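Local coordinates for carboxyl esterase NP (Bacillus subtilis, PDB 4CCW), which catalyses the hydrolysis of carboxylic esters to an alcohol and a carboxylate, and is known as naproxen esterase, at residues V223-A232 with H254-D262. Numbering follows the deposited sequence.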
# COMPACT_ATOMS: atom_id res chain seq x y z
N VAL A 223 9.60 5.97 11.37
CA VAL A 223 8.95 7.25 11.68
C VAL A 223 9.90 8.35 11.26
O VAL A 223 11.03 8.43 11.74
CB VAL A 223 8.66 7.34 13.19
CG1 VAL A 223 8.15 8.74 13.56
CG2 VAL A 223 7.60 6.29 13.56
N PHE A 224 9.46 9.20 10.34
CA PHE A 224 10.35 10.25 9.82
C PHE A 224 10.61 11.31 10.89
O PHE A 224 9.72 11.63 11.67
CB PHE A 224 9.75 10.88 8.55
CG PHE A 224 9.67 9.91 7.41
CD1 PHE A 224 10.76 9.76 6.54
CD2 PHE A 224 8.55 9.11 7.23
CE1 PHE A 224 10.71 8.83 5.49
CE2 PHE A 224 8.51 8.16 6.20
CZ PHE A 224 9.58 8.04 5.32
N THR A 225 11.83 11.84 10.90
CA THR A 225 12.18 12.87 11.86
C THR A 225 11.45 14.18 11.54
O THR A 225 10.88 14.37 10.45
CB THR A 225 13.69 13.16 11.87
OG1 THR A 225 14.07 13.75 10.61
CG2 THR A 225 14.50 11.87 12.15
N ASP A 226 11.47 15.11 12.50
CA ASP A 226 10.92 16.44 12.29
C ASP A 226 11.50 17.08 11.04
O ASP A 226 10.77 17.59 10.18
CB ASP A 226 11.22 17.33 13.49
CG ASP A 226 10.42 16.96 14.73
OD1 ASP A 226 9.63 16.00 14.68
OD2 ASP A 226 10.59 17.64 15.77
N GLU A 227 12.84 17.02 10.94
CA GLU A 227 13.54 17.62 9.82
C GLU A 227 13.19 16.95 8.49
O GLU A 227 12.99 17.65 7.50
CB GLU A 227 15.06 17.64 10.06
CG GLU A 227 15.53 18.75 11.00
CD GLU A 227 14.91 20.13 10.74
OE1 GLU A 227 15.17 20.74 9.68
OE2 GLU A 227 14.15 20.62 11.62
N GLU A 228 13.08 15.63 8.48
CA GLU A 228 12.66 14.90 7.28
C GLU A 228 11.27 15.33 6.79
O GLU A 228 11.08 15.58 5.60
CB GLU A 228 12.73 13.39 7.50
CG GLU A 228 14.17 12.90 7.44
CD GLU A 228 14.40 11.48 7.92
OE1 GLU A 228 13.57 10.96 8.68
OE2 GLU A 228 15.43 10.91 7.53
N LEU A 229 10.33 15.46 7.72
CA LEU A 229 8.99 15.91 7.37
C LEU A 229 8.98 17.35 6.84
O LEU A 229 8.30 17.65 5.85
CB LEU A 229 8.04 15.79 8.57
CG LEU A 229 7.71 14.37 9.08
CD1 LEU A 229 6.71 14.48 10.24
CD2 LEU A 229 7.16 13.48 7.97
N ARG A 230 9.74 18.24 7.48
CA ARG A 230 9.85 19.64 7.02
C ARG A 230 10.40 19.74 5.61
O ARG A 230 10.17 20.74 4.90
CB ARG A 230 10.75 20.44 7.96
CG ARG A 230 10.09 20.83 9.26
CD ARG A 230 11.05 21.62 10.13
NE ARG A 230 10.32 22.30 11.19
CZ ARG A 230 10.49 22.08 12.49
NH1 ARG A 230 11.40 21.23 12.91
NH2 ARG A 230 9.76 22.76 13.36
N SER A 231 11.14 18.71 5.21
CA SER A 231 11.84 18.73 3.92
C SER A 231 10.96 18.37 2.71
O SER A 231 11.40 18.52 1.56
CB SER A 231 13.08 17.82 3.97
OG SER A 231 12.75 16.46 3.70
N ALA A 232 9.73 17.91 2.97
CA ALA A 232 8.80 17.50 1.89
C ALA A 232 8.61 18.61 0.86
O ALA A 232 8.33 19.76 1.23
CB ALA A 232 7.45 17.10 2.47
N HIS A 254 -2.01 15.56 13.71
CA HIS A 254 -1.36 16.68 14.39
C HIS A 254 0.08 16.75 13.99
O HIS A 254 0.55 17.80 13.55
CB HIS A 254 -1.52 16.59 15.91
CG HIS A 254 -0.61 17.54 16.65
ND1 HIS A 254 0.61 17.19 17.06
CD2 HIS A 254 -0.78 18.87 17.00
CE1 HIS A 254 1.21 18.24 17.67
NE2 HIS A 254 0.36 19.27 17.62
N ARG A 255 0.80 15.63 14.08
CA ARG A 255 2.23 15.68 13.77
C ARG A 255 2.46 16.00 12.28
O ARG A 255 3.28 16.86 11.95
CB ARG A 255 2.95 14.37 14.19
CG ARG A 255 4.46 14.47 13.94
CD ARG A 255 5.29 13.50 14.75
NE ARG A 255 6.71 13.82 14.51
CZ ARG A 255 7.51 13.19 13.65
NH1 ARG A 255 7.09 12.14 12.94
NH2 ARG A 255 8.77 13.60 13.53
N ALA A 256 1.72 15.34 11.39
CA ALA A 256 1.87 15.55 9.96
C ALA A 256 1.64 17.03 9.60
O ALA A 256 2.43 17.66 8.87
CB ALA A 256 0.90 14.65 9.20
N SER A 257 0.56 17.59 10.14
CA SER A 257 0.17 18.97 9.86
C SER A 257 1.14 19.98 10.45
O SER A 257 1.23 21.08 9.95
CB SER A 257 -1.24 19.25 10.38
OG SER A 257 -2.18 18.38 9.76
N SER A 258 1.83 19.59 11.53
CA SER A 258 2.80 20.47 12.21
C SER A 258 4.08 20.71 11.39
O SER A 258 4.69 21.77 11.49
CB SER A 258 3.15 19.92 13.60
OG SER A 258 2.01 20.03 14.48
N PHE A 259 4.48 19.71 10.59
CA PHE A 259 5.78 19.76 9.89
C PHE A 259 5.76 19.73 8.36
O PHE A 259 6.65 20.33 7.72
CB PHE A 259 6.67 18.61 10.39
CG PHE A 259 6.97 18.66 11.86
CD1 PHE A 259 7.95 19.51 12.34
CD2 PHE A 259 6.28 17.86 12.77
CE1 PHE A 259 8.23 19.58 13.70
CE2 PHE A 259 6.54 17.93 14.12
CZ PHE A 259 7.52 18.79 14.59
N VAL A 260 4.81 19.02 7.75
CA VAL A 260 4.84 18.84 6.29
C VAL A 260 4.34 20.13 5.63
O VAL A 260 3.22 20.53 5.89
CB VAL A 260 3.98 17.63 5.83
CG1 VAL A 260 3.94 17.53 4.31
CG2 VAL A 260 4.51 16.33 6.44
N PRO A 261 5.16 20.76 4.79
CA PRO A 261 4.82 22.09 4.25
C PRO A 261 3.55 22.13 3.42
O PRO A 261 2.76 23.06 3.53
CB PRO A 261 6.02 22.41 3.36
CG PRO A 261 7.13 21.69 4.02
CD PRO A 261 6.54 20.38 4.44
N ASP A 262 3.36 21.14 2.56
CA ASP A 262 2.28 21.25 1.59
C ASP A 262 1.43 20.03 1.83
O ASP A 262 1.65 18.98 1.23
CB ASP A 262 2.86 21.30 0.17
CG ASP A 262 1.81 21.61 -0.90
OD1 ASP A 262 0.60 21.53 -0.62
OD2 ASP A 262 2.22 21.94 -2.03
O HOH W 1 7.34 15.56 16.62
O HOH W 2 5.13 19.08 1.03
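Arg255 reaches Phe224 and Asp226 with an extended side chain: CG stands anti to the backbone N (chi1 -176°), and the chain runs straight on to NE. Its NH1 and NH2 both grip Phe224 O, at 3.0 and 2.9 Å. The oxygen lies in the guanidinium plane. NH2 also gives a straighter bond to Asp226 OD1 (2.8 Å), a salt bridge. Water 1 joins the same OD1 to Arg255 NE. A further bond from NH1 to Phe158 O ties the group to the loop that carries Phe158. Leu229 CD1 rests over one guanidinium face. An alanine in place of Arg255 would probably leave the Asp226 carboxylate without its charged mate and Phe224 O without both its donors here.

The Asp226 carboxylate is stacked over the Phe259 ring, with planes 23° apart and Asp226 CG 3.4 Å from Phe259 CZ. Arg230 comes to the ring's edge, its guanidinium nearly perpendicular, so that Phe259 CE1 lies over the guanidinium face. Glu227 OE2 holds Arg230 NH1 in a salt bridge. Leu229 CB packs on Phe259 CB at 3.6 Å. Arg230 CA makes a CA-H...O contact with Phe259 O (3.3 Å). Ala232 CB fits against Val260 CG1 and Pro261 CD.

Thr225 and Glu228 form a capping box at the start of helix 226-230. That short helix leads into strand 236-241 and crosses the last turns of the other helix, residues 254-259, at 62°. Helix 249-259 leads into parallel strand 263-268. The contact thus joins the two helices preceding neighbouring strands of the alpha/beta hydrolase fold, away from the ligand pocket.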